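Local coordinates for protein Ulp1-like SUMO protease (Chaetomium thermophilum, PDB 6DG4) that probably removes SUMO from modified proteins and processes SUMO precursors as a cysteine protease of the Ulp1 type, with this chain holding its C-terminal catalytic domain, at residues A58-I69 with G199-A210; D190-N198 with D218-A226. One frame throughout, in Å; residues are numbered along the deposited sequence.

Overall arrangement
Helix 202-215 is the element common to both contacts, whose centres lie about 14 Å apart. Interaction 1 is largely buried and packs the first turns of this helix, with the residues just ahead of them, against the start of helix 62-80; its chemistry is aliphatic and aromatic, with one bridging water. Interaction 2 is only partly buried. It joins the loops that enter and leave the same helix, and here a carboxylate grips backbone N-H groups, a proline sits on a tyrosine ring and several waters bridge the loops. The two meet where Y223 bonds to N209 and where F205 packs on Q196 and Y223.

Interaction 1: residues A58-I69 with G199-A210; sequences AWLNDNVIIGAI and GWDCGVFTITNA
Helix segments 62-69 and 202-210 run almost parallel, 8° apart with axes 9.8 Å from each other at closest approach, and the chain ahead of them also meets, W59 CA lying 4.8 Å from W200 CA. There the indole of W59 lies flat against the backbone of G199 and W200. W200 CA sits over its five-membered ring, 3.6 Å from the centroid in a CH-pi contact, while G199 O covers the rim of the same face. C202 SG approaches obliquely, 3.8 Å from W59 CZ3. Deeper in, I207 fills the middle of the contact: its chain is extended beyond CG1 (chi2 165°), which carries CD1 to within 3.7 Å of L60 CD2 and 3.9 Å of A68 CB. The other branch of L60, CD1, meets V204 CG2. G203, which has no side chain, faces L60 and I65, and I65 CD1 comes 4.0 Å from G203 CA. One water ties the backbones together, accepting from L60 N and G203 N and donating to W200 O. Around this pair, R232 of helix 228-241 bonds to A58 O and makes a salt bridge with D201. Strand 137-144 packs W138 on I65 and T206 and brings H137 to C202, consistent with the nucleophile and histidine of C48 peptidases, and strand 127-134 covers I69 with L129 and P131.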
loop_
_atom_site.group_PDB
_atom_site.type_symbol
_atom_site.label_atom_id
_atom_site.label_comp_id
_atom_site.label_asym_id
_atom_site.label_seq_id
_atom_site.Cartn_x
_atom_site.Cartn_y
_atom_site.Cartn_z
ATOM N N ALA A 58 -3.724 15.763 8.944
ATOM C CA ALA A 58 -2.522 15.941 8.145
ATOM C C ALA A 58 -2.585 15.116 6.869
ATOM O O ALA A 58 -3.055 13.975 6.863
ATOM C CB ALA A 58 -1.286 15.530 8.947
ATOM N N TRP A 59 -2.086 15.690 5.786
ATOM C CA TRP A 59 -1.900 14.931 4.560
ATOM C C TRP A 59 -0.570 14.184 4.650
ATOM O O TRP A 59 0.471 14.780 4.937
ATOM C CB TRP A 59 -1.930 15.873 3.361
ATOM C CG TRP A 59 -3.278 16.503 3.108
ATOM C CD1 TRP A 59 -3.916 17.422 3.896
ATOM C CD2 TRP A 59 -4.144 16.272 1.983
ATOM N NE1 TRP A 59 -5.120 17.777 3.332
ATOM C CE2 TRP A 59 -5.284 17.087 2.160
ATOM C CE3 TRP A 59 -4.061 15.466 0.843
ATOM C CZ2 TRP A 59 -6.332 17.114 1.240
ATOM C CZ3 TRP A 59 -5.109 15.491 -0.067
ATOM C CH2 TRP A 59 -6.227 16.310 0.139
ATOM N N LEU A 60 -0.609 12.874 4.434
ATOM C CA LEU A 60 0.599 12.065 4.523
ATOM C C LEU A 60 1.548 12.376 3.368
ATOM O O LEU A 60 1.130 12.764 2.272
ATOM C CB LEU A 60 0.239 10.576 4.513
ATOM C CG LEU A 60 -0.089 9.931 5.869
ATOM C CD1 LEU A 60 -1.186 10.673 6.605
ATOM C CD2 LEU A 60 -0.470 8.461 5.694
ATOM N N ASN A 61 2.841 12.174 3.617
ATOM C CA ASN A 61 3.854 12.362 2.588
ATOM C C ASN A 61 4.260 11.031 1.958
ATOM O O ASN A 61 3.865 9.950 2.402
ATOM C CB ASN A 61 5.075 13.135 3.115
ATOM C CG ASN A 61 5.870 12.391 4.192
ATOM O OD1 ASN A 61 5.584 11.250 4.537
ATOM N ND2 ASN A 61 6.885 13.063 4.725
ATOM N N ASP A 62 5.056 11.136 0.886
ATOM C CA ASP A 62 5.532 9.950 0.185
ATOM C C ASP A 62 6.318 9.040 1.119
ATOM O O ASP A 62 6.174 7.813 1.069
ATOM C CB ASP A 62 6.435 10.344 -0.991
ATOM C CG ASP A 62 5.738 11.215 -2.027
ATOM O OD1 ASP A 62 4.519 11.460 -1.922
ATOM O OD2 ASP A 62 6.437 11.672 -2.956
ATOM N N ASN A 63 7.174 9.623 1.966
ATOM C CA ASN A 63 8.034 8.823 2.827
ATOM C C ASN A 63 7.218 7.825 3.637
ATOM O O ASN A 63 7.568 6.644 3.735
ATOM C CB ASN A 63 8.794 9.720 3.810
ATOM C CG ASN A 63 9.885 10.535 3.162
ATOM O OD1 ASN A 63 10.311 10.263 2.040
ATOM N ND2 ASN A 63 10.383 11.529 3.897
ATOM N N VAL A 64 6.140 8.313 4.253
ATOM C CA VAL A 64 5.309 7.481 5.113
ATOM C C VAL A 64 4.527 6.472 4.283
ATOM O O VAL A 64 4.515 5.273 4.585
ATOM C CB VAL A 64 4.384 8.383 5.953
ATOM C CG1 VAL A 64 3.247 7.584 6.554
ATOM C CG2 VAL A 64 5.181 9.094 7.039
ATOM N N ILE A 65 3.874 6.941 3.216
ATOM C CA ILE A 65 2.996 6.080 2.425
ATOM C C ILE A 65 3.786 4.943 1.790
ATOM O O ILE A 65 3.413 3.768 1.897
ATOM C CB ILE A 65 2.225 6.902 1.375
ATOM C CG1 ILE A 65 1.222 7.826 2.072
ATOM C CG2 ILE A 65 1.511 5.977 0.402
ATOM C CD1 ILE A 65 0.672 8.925 1.199
ATOM N N ILE A 66 4.880 5.276 1.109
ATOM C CA ILE A 66 5.684 4.246 0.465
ATOM C C ILE A 66 6.341 3.356 1.511
ATOM O O ILE A 66 6.419 2.133 1.345
ATOM C CB ILE A 66 6.710 4.889 -0.486
ATOM C CG1 ILE A 66 6.006 5.774 -1.526
ATOM C CG2 ILE A 66 7.579 3.817 -1.137
ATOM C CD1 ILE A 66 4.914 5.098 -2.316
ATOM N N GLY A 67 6.816 3.947 2.609
ATOM C CA GLY A 67 7.404 3.141 3.665
ATOM C C GLY A 67 6.437 2.103 4.194
ATOM O O GLY A 67 6.779 0.925 4.337
ATOM N N ALA A 68 5.206 2.525 4.478
ATOM C CA ALA A 68 4.221 1.602 5.022
ATOM C C ALA A 68 3.887 0.501 4.030
ATOM O O ALA A 68 3.802 -0.675 4.401
ATOM C CB ALA A 68 2.955 2.364 5.401
ATOM N N ILE A 69 3.691 0.859 2.762
ATOM C CA ILE A 69 3.282 -0.132 1.774
ATOM C C ILE A 69 4.405 -1.126 1.500
ATOM O O ILE A 69 4.150 -2.323 1.321
ATOM C CB ILE A 69 2.740 0.567 0.513
ATOM C CG1 ILE A 69 1.434 1.290 0.876
ATOM C CG2 ILE A 69 2.503 -0.427 -0.582
ATOM C CD1 ILE A 69 0.892 2.213 -0.191
ATOM N N GLY A 199 -10.609 14.950 2.719
ATOM C CA GLY A 199 -9.508 14.886 1.765
ATOM C C GLY A 199 -8.197 14.426 2.379
ATOM O O GLY A 199 -7.444 13.664 1.761
ATOM N N TRP A 200 -7.915 14.862 3.614
ATOM C CA TRP A 200 -6.629 14.565 4.236
ATOM C C TRP A 200 -6.460 13.082 4.528
ATOM O O TRP A 200 -5.338 12.643 4.795
ATOM C CB TRP A 200 -6.452 15.345 5.550
ATOM C CG TRP A 200 -7.575 15.117 6.537
ATOM C CD1 TRP A 200 -7.892 13.944 7.167
ATOM C CD2 TRP A 200 -8.533 16.083 6.995
ATOM N NE1 TRP A 200 -8.981 14.122 7.985
ATOM C CE2 TRP A 200 -9.395 15.424 7.896
ATOM C CE3 TRP A 200 -8.738 17.443 6.741
ATOM C CZ2 TRP A 200 -10.449 16.072 8.532
ATOM C CZ3 TRP A 200 -9.783 18.086 7.383
ATOM C CH2 TRP A 200 -10.624 17.400 8.265
ATOM N N ASP A 201 -7.539 12.308 4.503
ATOM C CA ASP A 201 -7.446 10.909 4.886
ATOM C C ASP A 201 -7.033 9.999 3.736
ATOM O O ASP A 201 -6.789 8.817 3.974
ATOM C CB ASP A 201 -8.768 10.428 5.501
ATOM C CG ASP A 201 -8.861 10.718 6.990
ATOM O OD1 ASP A 201 -7.815 10.751 7.668
ATOM O OD2 ASP A 201 -9.988 10.901 7.486
ATOM N N CYS A 202 -6.903 10.520 2.512
ATOM C CA CYS A 202 -6.655 9.660 1.355
ATOM C C CYS A 202 -5.429 8.764 1.530
ATOM O O CYS A 202 -5.454 7.592 1.139
ATOM C CB CYS A 202 -6.522 10.501 0.081
ATOM S SG CYS A 202 -5.143 11.701 0.063
ATOM N N GLY A 203 -4.332 9.298 2.068
ATOM C CA GLY A 203 -3.153 8.471 2.252
ATOM C C GLY A 203 -3.368 7.362 3.260
ATOM O O GLY A 203 -2.800 6.272 3.127
ATOM N N VAL A 204 -4.189 7.616 4.281
ATOM C CA VAL A 204 -4.462 6.580 5.270
ATOM C C VAL A 204 -5.378 5.510 4.684
ATOM O O VAL A 204 -5.196 4.311 4.931
ATOM C CB VAL A 204 -5.027 7.187 6.568
ATOM C CG1 VAL A 204 -5.022 6.137 7.662
ATOM C CG2 VAL A 204 -4.227 8.419 6.997
ATOM N N PHE A 205 -6.381 5.920 3.906
ATOM C CA PHE A 205 -7.194 4.948 3.186
ATOM C C PHE A 205 -6.333 4.099 2.254
ATOM O O PHE A 205 -6.520 2.881 2.155
ATOM C CB PHE A 205 -8.251 5.668 2.345
ATOM C CG PHE A 205 -9.466 6.130 3.111
ATOM C CD1 PHE A 205 -10.382 5.217 3.598
ATOM C CD2 PHE A 205 -9.727 7.479 3.277
ATOM C CE1 PHE A 205 -11.512 5.635 4.266
ATOM C CE2 PHE A 205 -10.858 7.900 3.953
ATOM C CZ PHE A 205 -11.750 6.974 4.444
ATOM N N THR A 206 -5.407 4.737 1.533
ATOM C CA THR A 206 -4.554 4.015 0.589
ATOM C C THR A 206 -3.737 2.943 1.306
ATOM O O THR A 206 -3.686 1.788 0.863
ATOM C CB THR A 206 -3.663 5.021 -0.150
ATOM O OG1 THR A 206 -4.474 5.847 -0.997
ATOM C CG2 THR A 206 -2.608 4.353 -1.013
ATOM N N ILE A 207 -3.099 3.298 2.423
ATOM C CA ILE A 207 -2.318 2.318 3.175
ATOM C C ILE A 207 -3.220 1.204 3.698
ATOM O O ILE A 207 -2.868 0.018 3.654
ATOM C CB ILE A 207 -1.567 3.007 4.331
ATOM C CG1 ILE A 207 -0.450 3.911 3.812
ATOM C CG2 ILE A 207 -0.998 1.966 5.299
ATOM C CD1 ILE A 207 0.070 4.886 4.862
ATOM N N THR A 208 -4.378 1.571 4.247
ATOM C CA THR A 208 -5.225 0.576 4.898
ATOM C C THR A 208 -5.826 -0.374 3.872
ATOM O O THR A 208 -5.918 -1.583 4.118
ATOM C CB THR A 208 -6.297 1.274 5.736
ATOM O OG1 THR A 208 -5.670 2.151 6.681
ATOM C CG2 THR A 208 -7.125 0.264 6.509
ATOM N N ASN A 209 -6.233 0.154 2.713
ATOM C CA ASN A 209 -6.711 -0.707 1.638
ATOM C C ASN A 209 -5.609 -1.632 1.145
ATOM O O ASN A 209 -5.875 -2.778 0.765
ATOM C CB ASN A 209 -7.277 0.133 0.494
ATOM C CG ASN A 209 -8.623 0.729 0.837
ATOM O OD1 ASN A 209 -9.341 0.212 1.693
ATOM N ND2 ASN A 209 -8.971 1.822 0.181
ATOM N N ALA A 210 -4.365 -1.149 1.134
ATOM C CA ALA A 210 -3.244 -1.996 0.741
ATOM C C ALA A 210 -3.028 -3.129 1.739
ATOM O O ALA A 210 -2.760 -4.268 1.337
ATOM C CB ALA A 210 -1.979 -1.154 0.569
HETATM O O HOH W 1 -3.197 11.691 3.281
#

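Interaction 2: residues D190-N198 with D218-A226; sequences DFQAPRQTN and DPAQAYTEA. With SO4 (sulfate ion), chain C.
E225 reaches across to T197 and N198 and clasps two successive backbone N-H groups with one carboxylate oxygen. OE2 accepts from T197 N at 2.7 Å and from N198 N at 3.0 Å, the latter nearly straight at 175°; both donors come on its syn side, but from opposite faces of the carboxylate plane. The E225 chain reaches them in an extended form, with CG anti to the backbone N (chi1 -177°). The amide of N198 stacks on the carboxylate, planes 22° apart, while its ND2 bonds to D201. A water donates to both E225 OE1 and R195 O, so both carboxylate oxygens have partners. P194, the second anchor, points CG at the middle of the Y223 ring, the two side chains about perpendicular, in a CH-pi contact 3.5 Å from the centroid. P194 CG also lies 3.3 Å from Y223 O. The Y223 hydroxyl is held by N209. The third contributor, A220, places CB 3.5 Å from Q192 CD, alongside the extended glutamine. R195 points away and donates from NH1 to O1 of a sulfate, probably from the crystallisation liquor, at 2.8 Å; R160 also binds this ion. The carboxylate thus fixes the backbone just after Q196, whose side chain touches H137 and C202 and bonds to S155, a placement consistent with the oxyanion-hole glutamine of Ulp1-type cysteine proteases.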
loop_
_atom_site.group_PDB
_atom_site.type_symbol
_atom_site.label_atom_id
_atom_site.label_comp_id
_atom_site.label_asym_id
_atom_site.label_seq_id
_atom_site.Cartn_x
_atom_site.Cartn_y
_atom_site.Cartn_z
ATOM N N ASP A 190 -13.854 -3.920 -9.539
ATOM C CA ASP A 190 -14.014 -2.949 -8.470
ATOM C C ASP A 190 -14.268 -3.669 -7.153
ATOM O O ASP A 190 -14.980 -4.679 -7.105
ATOM C CB ASP A 190 -15.189 -2.011 -8.746
ATOM C CG ASP A 190 -14.870 -0.943 -9.774
ATOM O OD1 ASP A 190 -13.751 -0.392 -9.785
ATOM O OD2 ASP A 190 -15.768 -0.635 -10.574
ATOM N N PHE A 191 -13.674 -3.144 -6.089
ATOM C CA PHE A 191 -13.928 -3.597 -4.733
ATOM C C PHE A 191 -14.584 -2.472 -3.948
ATOM O O PHE A 191 -14.160 -1.317 -4.035
ATOM C CB PHE A 191 -12.626 -3.992 -4.025
ATOM C CG PHE A 191 -11.978 -5.209 -4.602
ATOM C CD1 PHE A 191 -12.430 -6.469 -4.263
ATOM C CD2 PHE A 191 -10.918 -5.097 -5.484
ATOM C CE1 PHE A 191 -11.846 -7.596 -4.793
ATOM C CE2 PHE A 191 -10.328 -6.226 -6.024
ATOM C CZ PHE A 191 -10.795 -7.476 -5.680
ATOM N N GLN A 192 -15.617 -2.808 -3.187
ATOM C CA GLN A 192 -16.163 -1.850 -2.241
ATOM C C GLN A 192 -15.143 -1.601 -1.139
ATOM O O GLN A 192 -14.445 -2.518 -0.697
ATOM C CB GLN A 192 -17.448 -2.386 -1.616
ATOM C CG GLN A 192 -18.146 -1.394 -0.689
ATOM C CD GLN A 192 -19.229 -2.024 0.201
ATOM O OE1 GLN A 192 -19.760 -3.117 -0.076
ATOM N NE2 GLN A 192 -19.560 -1.322 1.283
ATOM N N ALA A 193 -15.055 -0.356 -0.699
ATOM C CA ALA A 193 -14.151 -0.003 0.383
ATOM C C ALA A 193 -14.754 1.167 1.136
ATOM O O ALA A 193 -15.664 1.834 0.629
ATOM C CB ALA A 193 -12.756 0.348 -0.150
ATOM N N PRO A 194 -14.300 1.422 2.361
ATOM C CA PRO A 194 -14.879 2.524 3.134
ATOM C C PRO A 194 -14.776 3.850 2.398
ATOM O O PRO A 194 -13.800 4.127 1.699
ATOM C CB PRO A 194 -14.043 2.519 4.419
ATOM C CG PRO A 194 -13.672 1.073 4.578
ATOM C CD PRO A 194 -13.379 0.609 3.182
ATOM N N ARG A 195 -15.804 4.674 2.568
ATOM C CA ARG A 195 -15.918 5.931 1.850
ATOM C C ARG A 195 -15.169 7.051 2.557
ATOM O O ARG A 195 -15.245 7.201 3.782
ATOM C CB ARG A 195 -17.388 6.329 1.718
ATOM C CG ARG A 195 -17.608 7.619 0.943
ATOM C CD ARG A 195 -19.085 7.921 0.778
ATOM N NE ARG A 195 -19.742 6.968 -0.111
ATOM C CZ ARG A 195 -19.693 7.026 -1.439
ATOM N NH1 ARG A 195 -18.997 7.987 -2.038
ATOM N NH2 ARG A 195 -20.334 6.120 -2.169
ATOM N N GLN A 196 -14.483 7.856 1.755
ATOM C CA GLN A 196 -13.799 9.046 2.219
ATOM C C GLN A 196 -14.713 10.259 2.136
ATOM O O GLN A 196 -15.348 10.508 1.105
ATOM C CB GLN A 196 -12.570 9.294 1.342
ATOM C CG GLN A 196 -11.899 10.626 1.586
ATOM C CD GLN A 196 -10.752 10.868 0.627
ATOM O OE1 GLN A 196 -9.979 9.960 0.329
ATOM N NE2 GLN A 196 -10.659 12.084 0.107
ATOM N N THR A 197 -14.799 10.986 3.251
ATOM C CA THR A 197 -15.331 12.340 3.314
ATOM C C THR A 197 -14.217 13.373 3.360
ATOM O O THR A 197 -14.296 14.401 2.683
ATOM C CB THR A 197 -16.181 12.504 4.580
ATOM O OG1 THR A 197 -17.277 11.585 4.550
ATOM C CG2 THR A 197 -16.712 13.929 4.701
ATOM N N ASN A 198 -13.168 13.079 4.130
ATOM C CA ASN A 198 -12.092 14.018 4.428
ATOM C C ASN A 198 -10.949 13.870 3.429
ATOM O O ASN A 198 -10.340 12.802 3.347
ATOM C CB ASN A 198 -11.524 13.706 5.823
ATOM C CG ASN A 198 -12.575 13.683 6.927
ATOM O OD1 ASN A 198 -13.498 14.496 6.954
ATOM N ND2 ASN A 198 -12.408 12.758 7.871
ATOM N N ASP A 218 -11.422 -8.213 3.267
ATOM C CA ASP A 218 -12.383 -7.307 2.643
ATOM C C ASP A 218 -12.384 -5.952 3.343
ATOM O O ASP A 218 -12.837 -5.848 4.489
ATOM C CB ASP A 218 -13.779 -7.930 2.708
ATOM C CG ASP A 218 -14.812 -7.145 1.928
ATOM O OD1 ASP A 218 -14.571 -5.955 1.634
ATOM O OD2 ASP A 218 -15.880 -7.721 1.617
ATOM N N PRO A 219 -11.902 -4.886 2.695
ATOM C CA PRO A 219 -11.828 -3.595 3.401
ATOM C C PRO A 219 -13.181 -3.041 3.811
ATOM O O PRO A 219 -13.276 -2.377 4.852
ATOM C CB PRO A 219 -11.103 -2.680 2.402
ATOM C CG PRO A 219 -11.386 -3.282 1.066
ATOM C CD PRO A 219 -11.416 -4.778 1.308
ATOM N N ALA A 220 -14.234 -3.305 3.027
ATOM C CA ALA A 220 -15.565 -2.811 3.357
ATOM C C ALA A 220 -16.103 -3.420 4.643
ATOM O O ALA A 220 -16.960 -2.814 5.293
ATOM C CB ALA A 220 -16.531 -3.116 2.210
ATOM N N GLN A 221 -15.617 -4.594 5.024
ATOM C CA GLN A 221 -16.029 -5.251 6.253
ATOM C C GLN A 221 -15.115 -4.929 7.426
ATOM O O GLN A 221 -15.406 -5.363 8.544
ATOM C CB GLN A 221 -16.053 -6.773 6.032
ATOM C CG GLN A 221 -17.067 -7.208 4.986
ATOM C CD GLN A 221 -17.023 -8.692 4.663
ATOM O OE1 GLN A 221 -16.061 -9.388 4.984
ATOM N NE2 GLN A 221 -18.075 -9.180 4.013
ATOM N N ALA A 222 -14.043 -4.157 7.218
ATOM C CA ALA A 222 -12.930 -4.139 8.158
ATOM C C ALA A 222 -12.704 -2.834 8.911
ATOM O O ALA A 222 -12.129 -2.879 9.998
ATOM C CB ALA A 222 -11.622 -4.505 7.442
ATOM N N TYR A 223 -13.108 -1.679 8.385
ATOM C CA TYR A 223 -12.751 -0.428 9.049
ATOM C C TYR A 223 -13.692 0.686 8.607
ATOM O O TYR A 223 -14.507 0.517 7.694
ATOM C CB TYR A 223 -11.266 -0.081 8.828
ATOM C CG TYR A 223 -10.894 0.426 7.449
ATOM C CD1 TYR A 223 -10.646 -0.450 6.394
ATOM C CD2 TYR A 223 -10.763 1.784 7.211
ATOM C CE1 TYR A 223 -10.300 0.020 5.138
ATOM C CE2 TYR A 223 -10.422 2.267 5.961
ATOM C CZ TYR A 223 -10.186 1.390 4.928
ATOM O OH TYR A 223 -9.840 1.908 3.696
ATOM N N THR A 224 -13.578 1.828 9.299
ATOM C CA THR A 224 -14.355 3.018 9.002
ATOM C C THR A 224 -13.446 4.242 8.969
ATOM O O THR A 224 -12.341 4.244 9.523
ATOM C CB THR A 224 -15.419 3.287 10.071
ATOM O OG1 THR A 224 -14.758 3.739 11.259
ATOM C CG2 THR A 224 -16.233 2.037 10.381
ATOM N N GLU A 225 -13.951 5.305 8.339
ATOM C CA GLU A 225 -13.212 6.562 8.289
ATOM C C GLU A 225 -12.934 7.111 9.686
ATOM O O GLU A 225 -11.858 7.667 9.938
ATOM C CB GLU A 225 -13.982 7.584 7.452
ATOM C CG GLU A 225 -13.243 8.904 7.289
ATOM C CD GLU A 225 -13.888 9.829 6.272
ATOM O OE1 GLU A 225 -15.110 10.075 6.387
ATOM O OE2 GLU A 225 -13.171 10.318 5.364
ATOM N N ALA A 226 -13.890 6.977 10.610
ATOM C CA ALA A 226 -13.705 7.529 11.948
ATOM C C ALA A 226 -12.573 6.856 12.719
ATOM O O ALA A 226 -12.106 7.417 13.717
ATOM C CB ALA A 226 -15.007 7.435 12.739
HETATM S S SO4 C . -19.738 7.787 -5.736
HETATM O O1 SO4 C . -18.874 8.485 -4.787
HETATM O O2 SO4 C . -21.137 8.026 -5.393
HETATM O O3 SO4 C . -19.476 8.290 -7.082
HETATM O O4 SO4 C . -19.464 6.353 -5.683
HETATM O O HOH W 2 -14.519 -5.254 -0.921
HETATM O O HOH W 3 -11.345 3.155 1.293
HETATM O O HOH W 4 -15.732 5.110 5.990
HETATM O O HOH W 5 -17.129 8.592 5.230
#